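PDB 6I8F: EH1AB1 from Metagenome, which probably hydrolyses carboxylic esters, as an alpha/beta-hydrolase from the metagenome of Lake Arreo. Local coordinates for residues M15-P18 / E19-N22; P42-V45 / G46-A49; D114-C117 / R118-N122. One frame throughout, in Å; residues are numbered along the deposited sequence.

Contact 1. Residues M15-P18 / E19-N22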
loop_
_atom_site.group_PDB
_atom_site.type_symbol
_atom_site.label_atom_id
_atom_site.label_comp_id
_atom_site.label_asym_id
_atom_site.label_seq_id
_atom_site.Cartn_x
_atom_site.Cartn_y
_atom_site.Cartn_z
ATOM N N MET A 15 14.078 -12.279 14.819
ATOM C CA MET A 15 12.991 -11.860 13.873
ATOM C C MET A 15 12.237 -10.620 14.390
ATOM O O MET A 15 11.812 -9.794 13.591
ATOM C CB MET A 15 11.996 -13.002 13.645
ATOM C CG MET A 15 11.222 -13.402 14.885
ATOM S SD MET A 15 9.894 -14.566 14.527
ATOM C CE MET A 15 8.801 -13.510 13.580
ATOM N N LEU A 16 12.051 -10.507 15.713
ATOM C CA LEU A 16 11.281 -9.421 16.320
ATOM C C LEU A 16 12.134 -8.154 16.384
ATOM O O LEU A 16 13.332 -8.221 16.664
ATOM C CB LEU A 16 10.846 -9.822 17.731
ATOM C CG LEU A 16 9.947 -11.049 17.817
ATOM C CD1 LEU A 16 9.956 -11.629 19.221
ATOM C CD2 LEU A 16 8.537 -10.695 17.379
ATOM N N LEU A 17 11.496 -7.006 16.141
ATOM C CA LEU A 17 12.147 -5.727 16.298
ATOM C C LEU A 17 12.443 -5.487 17.776
ATOM O O LEU A 17 11.718 -5.958 18.651
ATOM C CB LEU A 17 11.244 -4.619 15.750
ATOM C CG LEU A 17 11.007 -4.619 14.242
ATOM C CD1 LEU A 17 9.865 -3.673 13.890
ATOM C CD2 LEU A 17 12.278 -4.225 13.505
ATOM N N PRO A 18 13.500 -4.713 18.097
ATOM C CA PRO A 18 13.784 -4.331 19.480
ATOM C C PRO A 18 12.562 -3.843 20.275
ATOM O O PRO A 18 12.323 -4.341 21.380
ATOM C CB PRO A 18 14.820 -3.208 19.320
ATOM C CG PRO A 18 15.549 -3.563 18.044
ATOM C CD PRO A 18 14.493 -4.185 17.148
ATOM N N GLU A 19 11.794 -2.891 19.721
ATOM C CA GLU A 19 10.627 -2.319 20.447
ATOM C C GLU A 19 9.603 -3.421 20.751
ATOM O O GLU A 19 8.943 -3.403 21.787
ATOM C CB GLU A 19 9.999 -1.148 19.679
ATOM C CG GLU A 19 9.340 -1.527 18.347
ATOM C CD GLU A 19 8.585 -0.390 17.671
ATOM O OE1 GLU A 19 8.846 0.781 18.035
ATOM O OE2 GLU A 19 7.699 -0.676 16.816
ATOM N N THR A 20 9.474 -4.387 19.842
ATOM C CA THR A 20 8.553 -5.495 20.015
ATOM C C THR A 20 9.013 -6.381 21.183
ATOM O O THR A 20 8.245 -6.659 22.099
ATOM C CB THR A 20 8.403 -6.314 18.725
ATOM O OG1 THR A 20 8.194 -5.430 17.620
ATOM C CG2 THR A 20 7.262 -7.301 18.817
ATOM N N ARG A 21 10.262 -6.842 21.111
ATOM C CA ARG A 21 10.916 -7.615 22.189
ATOM C C ARG A 21 10.748 -6.888 23.534
ATOM O O ARG A 21 10.363 -7.499 24.526
ATOM C CB ARG A 21 12.398 -7.831 21.868
ATOM C CG ARG A 21 12.814 -9.295 21.836
ATOM C CD ARG A 21 14.182 -9.532 21.214
ATOM N NE ARG A 21 14.326 -8.987 19.865
ATOM C CZ ARG A 21 15.279 -8.135 19.491
ATOM N NH1 ARG A 21 16.173 -7.708 20.367
ATOM N NH2 ARG A 21 15.348 -7.724 18.239
ATOM N N ASN A 22 11.037 -5.580 23.546
ATOM C CA ASN A 22 10.931 -4.762 24.755
ATOM C C ASN A 22 9.508 -4.847 25.313
ATOM O O ASN A 22 9.342 -5.035 26.525
ATOM C CB ASN A 22 11.357 -3.310 24.530
ATOM C CG ASN A 22 12.857 -3.159 24.392
ATOM O OD1 ASN A 22 13.615 -4.071 24.729
ATOM N ND2 ASN A 22 13.297 -2.017 23.887
#
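L16 O receives the short polar bond of this helix start: R21 NH2 donates to it at 2.6 Å, the N-H pointing almost straight at the oxygen (163°). The oxygen lies at the edge of the guanidinium, close to its plane, while the donor is tilted 26° from the plane of the L16 carbonyl. A bend at chi3 (-55°) folds the arginine back along the chain it has just left, and P18 CA then sits 3.8 Å above one face of the guanidinium, offset toward its rim. P18 CD lies 3.8 Å from R21 NH2, the two side chains crossing obliquely. Backbone bonds add to this. L17 is the N-cap, its O accepting R21 N at 3.0 Å, and P18 O takes N22 N at 2.8 Å. P18 occupies the first turn of helix 18-32, where the lack of an N-H costs no helical bond. T20 CG2 meets L16 CD2 at 3.9 Å, the two side chains crossing at about a right angle. T20 OG1 bonds to G297 O, and the E19 carboxylate reaches the backbone N atoms of S310 and Q311. A carbonyl lying ahead of the helix thus pairs with a cationic side chain from the first turn, tying the incoming chain to the helix by a bond probably strengthened by the charge of the guanidinium.

Contact 2. Residues P42-V45 / G46-A49; sequences PHAV and GRKA
The opening turns of helix 43-55 begin at P42, the N-cap, whose O receives G46 N at 2.9 Å in a nearly straight bond (174°). V45 N adds a weak second bond to the same oxygen. R47 N follows with a 2.8 Å bond to H43 O, and A49 N reaches V45 O at 3.2 Å. The bond between them is less regular: K48 N stands 3.3 Å from A44 O but 41° above the plane of that carbonyl. G46 is buried and has no side chain. The N-terminal helices of hormone-sensitive-lipase-like esterases usually belong to the cap over the active site, and an HGGGF sequence suggests that this enzyme is one of them. H43 and R47 both reach beyond their own turn. The helical backbone sets R47 CB 3.1 Å from H43 O; with CG anti to the backbone N (chi1 167°) and a bend at chi3, the chain then carries the guanidinium to where NH1 passes 4.2 Å from A44 CA. Its charge is met by E138 in a salt bridge through NH1, while NE donates to V106 O, just after the HGGGF sequence. One turn earlier, H43 stacks its ring with that of W231 and bonds through NE2 to the W231 carbonyl, joining helix 43-55 to helix 230-236.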
loop_
_atom_site.group_PDB
_atom_site.type_symbol
_atom_site.label_atom_id
_atom_site.label_comp_id
_atom_site.label_asym_id
_atom_site.label_seq_id
_atom_site.Cartn_x
_atom_site.Cartn_y
_atom_site.Cartn_z
ATOM N N PRO A 42 -14.393 -12.649 35.527
ATOM C CA PRO A 42 -15.652 -12.403 34.824
ATOM C C PRO A 42 -15.414 -11.437 33.648
ATOM O O PRO A 42 -14.481 -10.619 33.710
ATOM C CB PRO A 42 -16.565 -11.750 35.873
ATOM C CG PRO A 42 -15.942 -12.094 37.216
ATOM C CD PRO A 42 -14.465 -12.300 36.955
ATOM N N HIS A 43 -16.245 -11.528 32.602
ATOM C CA HIS A 43 -15.990 -10.781 31.371
ATOM C C HIS A 43 -16.107 -9.274 31.625
ATOM O O HIS A 43 -15.292 -8.522 31.113
ATOM C CB HIS A 43 -16.865 -11.284 30.210
ATOM C CG HIS A 43 -16.434 -12.617 29.699
ATOM N ND1 HIS A 43 -16.874 -13.801 30.267
ATOM C CD2 HIS A 43 -15.574 -12.967 28.716
ATOM C CE1 HIS A 43 -16.321 -14.822 29.640
ATOM N NE2 HIS A 43 -15.522 -14.339 28.677
ATOM N N ALA A 44 -17.086 -8.841 32.430
ATOM C CA ALA A 44 -17.295 -7.399 32.674
ATOM C C ALA A 44 -16.107 -6.807 33.448
ATOM O O ALA A 44 -15.738 -5.657 33.228
ATOM C CB ALA A 44 -18.595 -7.155 33.394
ATOM N N VAL A 45 -15.498 -7.614 34.324
ATOM C CA VAL A 45 -14.364 -7.206 35.152
ATOM C C VAL A 45 -13.103 -7.121 34.286
ATOM O O VAL A 45 -12.364 -6.130 34.335
ATOM C CB VAL A 45 -14.160 -8.183 36.329
ATOM C CG1 VAL A 45 -12.867 -7.911 37.087
ATOM C CG2 VAL A 45 -15.355 -8.164 37.276
ATOM N N GLY A 46 -12.845 -8.200 33.544
ATOM C CA GLY A 46 -11.719 -8.285 32.641
ATOM C C GLY A 46 -11.774 -7.193 31.585
ATOM O O GLY A 46 -10.747 -6.606 31.254
ATOM N N ARG A 47 -12.984 -6.936 31.063
ATOM C CA ARG A 47 -13.213 -5.924 30.040
ATOM C C ARG A 47 -12.732 -4.568 30.569
ATOM O O ARG A 47 -11.980 -3.871 29.909
ATOM C CB ARG A 47 -14.692 -5.881 29.636
ATOM C CG ARG A 47 -15.093 -4.663 28.813
ATOM C CD ARG A 47 -16.579 -4.637 28.491
ATOM N NE ARG A 47 -16.982 -5.871 27.844
ATOM C CZ ARG A 47 -18.118 -6.543 28.065
ATOM N NH1 ARG A 47 -18.959 -6.196 29.030
ATOM N NH2 ARG A 47 -18.403 -7.574 27.287
ATOM N N LYS A 48 -13.184 -4.220 31.776
ATOM C CA LYS A 48 -12.960 -2.910 32.349
ATOM C C LYS A 48 -11.460 -2.678 32.567
ATOM O O LYS A 48 -10.946 -1.586 32.290
ATOM C CB LYS A 48 -13.739 -2.782 33.655
ATOM C CG LYS A 48 -13.931 -1.351 34.122
ATOM C CD LYS A 48 -15.144 -1.174 35.005
ATOM C CE LYS A 48 -14.979 -0.020 35.968
ATOM N NZ LYS A 48 -14.225 -0.438 37.174
ATOM N N ALA A 49 -10.764 -3.722 33.032
ATOM C CA ALA A 49 -9.351 -3.651 33.342
ATOM C C ALA A 49 -8.521 -3.545 32.053
ATOM O O ALA A 49 -7.626 -2.715 31.967
ATOM C CB ALA A 49 -8.940 -4.858 34.143
#

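Contact 3. Residues D114-C117 / R118-N122; sequences DSTC and RRLAN
Residues 114-117 and 118-122 are successive turns of helix 114-124, joined by four backbone bonds, each N-H reaching the carbonyl oxygen four residues before it. R118 N to D114 O is the first, at 3.0 Å, and A121 N to C117 O the last. Along the same turn D114 and R118 form a salt bridge: NE of R118 meets OD2 of D114 at 3.0 Å on the syn side, 30° out of the carboxylate plane. The extended chain of R118 brings NE to the acid, the two side chains crossing at a slant with carboxylate and guanidinium planes 63° apart. Water 1 completes a second link, donating to D114 OD1 at 2.6 Å and accepting from R118 NH2 at 2.8 Å. D114 OD1 also forms a salt bridge with R82 and a hydrogen bond with Y84 OH, and R118 NH1 donates to P62 O and a bound glycerol. A leucine at R118 would probably leave D114 OD2 without its cationic mate and water 1 without one anchor. L120 packs on helix 310-327. C117 and A121 face V128, as expected of the helix in a beta-alpha-beta crossover, here between strands 94-100 and 127-132 of the alpha/beta-hydrolase sheet.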
loop_
_atom_site.group_PDB
_atom_site.type_symbol
_atom_site.label_atom_id
_atom_site.label_comp_id
_atom_site.label_asym_id
_atom_site.label_seq_id
_atom_site.Cartn_x
_atom_site.Cartn_y
_atom_site.Cartn_z
ATOM N N ASP A 114 -9.272 5.673 20.355
ATOM C CA ASP A 114 -9.521 7.111 20.147
ATOM C C ASP A 114 -8.300 7.817 19.529
ATOM O O ASP A 114 -8.443 8.550 18.550
ATOM C CB ASP A 114 -9.928 7.768 21.467
ATOM C CG ASP A 114 -10.128 9.265 21.348
ATOM O OD1 ASP A 114 -11.186 9.667 20.830
ATOM O OD2 ASP A 114 -9.207 10.012 21.746
ATOM N N SER A 115 -7.110 7.617 20.106
ATOM C CA SER A 115 -5.878 8.250 19.595
ATOM C C SER A 115 -5.577 7.786 18.159
ATOM O O SER A 115 -5.091 8.579 17.329
ATOM C CB SER A 115 -4.688 7.995 20.503
ATOM O OG SER A 115 -4.855 8.627 21.776
ATOM N N THR A 116 -5.853 6.505 17.888
ATOM C CA THR A 116 -5.659 5.885 16.593
ATOM C C THR A 116 -6.609 6.496 15.559
ATOM O O THR A 116 -6.194 6.786 14.435
ATOM C CB THR A 116 -5.844 4.367 16.673
ATOM O OG1 THR A 116 -4.843 3.880 17.571
ATOM C CG2 THR A 116 -5.750 3.693 15.320
ATOM N N CYS A 117 -7.885 6.653 15.918
ATOM C CA CYS A 117 -8.860 7.238 15.008
ATOM C C CYS A 117 -8.522 8.703 14.715
ATOM O O CYS A 117 -8.657 9.136 13.573
ATOM C CB CYS A 117 -10.275 7.134 15.544
ATOM S SG CYS A 117 -10.927 5.451 15.395
ATOM N N ARG A 118 -8.064 9.426 15.738
ATOM C CA ARG A 118 -7.649 10.826 15.585
ATOM C C ARG A 118 -6.529 10.901 14.543
ATOM O O ARG A 118 -6.570 11.738 13.634
ATOM C CB ARG A 118 -7.187 11.420 16.920
ATOM C CG ARG A 118 -8.321 11.783 17.866
ATOM C CD ARG A 118 -7.793 12.001 19.274
ATOM N NE ARG A 118 -8.816 12.498 20.195
ATOM C CZ ARG A 118 -9.096 13.787 20.410
ATOM N NH1 ARG A 118 -8.380 14.745 19.835
ATOM N NH2 ARG A 118 -10.106 14.104 21.206
ATOM N N ARG A 119 -5.531 10.018 14.693
ATOM C CA ARG A 119 -4.366 10.027 13.817
ATOM C C ARG A 119 -4.813 9.654 12.402
ATOM O O ARG A 119 -4.367 10.274 11.445
ATOM C CB ARG A 119 -3.260 9.103 14.326
ATOM C CG ARG A 119 -1.937 9.275 13.599
ATOM C CD ARG A 119 -0.790 8.488 14.221
ATOM N NE ARG A 119 0.441 8.682 13.469
ATOM C CZ ARG A 119 1.417 9.529 13.802
ATOM N NH1 ARG A 119 1.347 10.188 14.942
ATOM N NH2 ARG A 119 2.474 9.678 13.008
ATOM N N LEU A 120 -5.707 8.665 12.273
ATOM C CA LEU A 120 -6.163 8.247 10.939
ATOM C C LEU A 120 -6.863 9.418 10.236
ATOM O O LEU A 120 -6.683 9.621 9.044
ATOM C CB LEU A 120 -7.094 7.037 11.051
ATOM C CG LEU A 120 -6.433 5.706 11.415
ATOM C CD1 LEU A 120 -7.480 4.615 11.558
ATOM C CD2 LEU A 120 -5.390 5.298 10.386
ATOM N N ALA A 121 -7.696 10.161 10.975
ATOM C CA ALA A 121 -8.431 11.301 10.404
ATOM C C ALA A 121 -7.441 12.348 9.876
ATOM O O ALA A 121 -7.514 12.735 8.710
ATOM C CB ALA A 121 -9.384 11.884 11.414
ATOM N N ASN A 122 -6.511 12.778 10.731
ATOM C CA ASN A 122 -5.562 13.840 10.400
ATOM C C ASN A 122 -4.702 13.450 9.185
ATOM O O ASN A 122 -4.501 14.261 8.293
ATOM C CB ASN A 122 -4.691 14.207 11.602
ATOM C CG ASN A 122 -5.437 15.011 12.643
ATOM O OD1 ASN A 122 -6.507 15.541 12.370
ATOM N ND2 ASN A 122 -4.879 15.123 13.838
HETATM O O HOH W 1 -11.816 11.996 21.916
#

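In each contact an arginine bonds beyond its immediate neighbours: to the preceding chain in contact 1, to loops in contact 2, to its own helix as well as P62 in contact 3. Contacts 1 and 2 open successive helices, with centres about 29 Å and nearest atoms about 18 Å apart. Contact 3 lies in the hydrolase core, its centre about 24 Å from that of contact 1 and about 25 Å from that of contact 2, nearest atoms about 12 and 14 Å. Contact 1 borders Y269 and I299, the neighbours of D270 and H300 in a probable triad with S175; contact 2 reaches the loop after the HGGGF sequence; L120 of contact 3 lies near the probable nucleophile elbow without touching it.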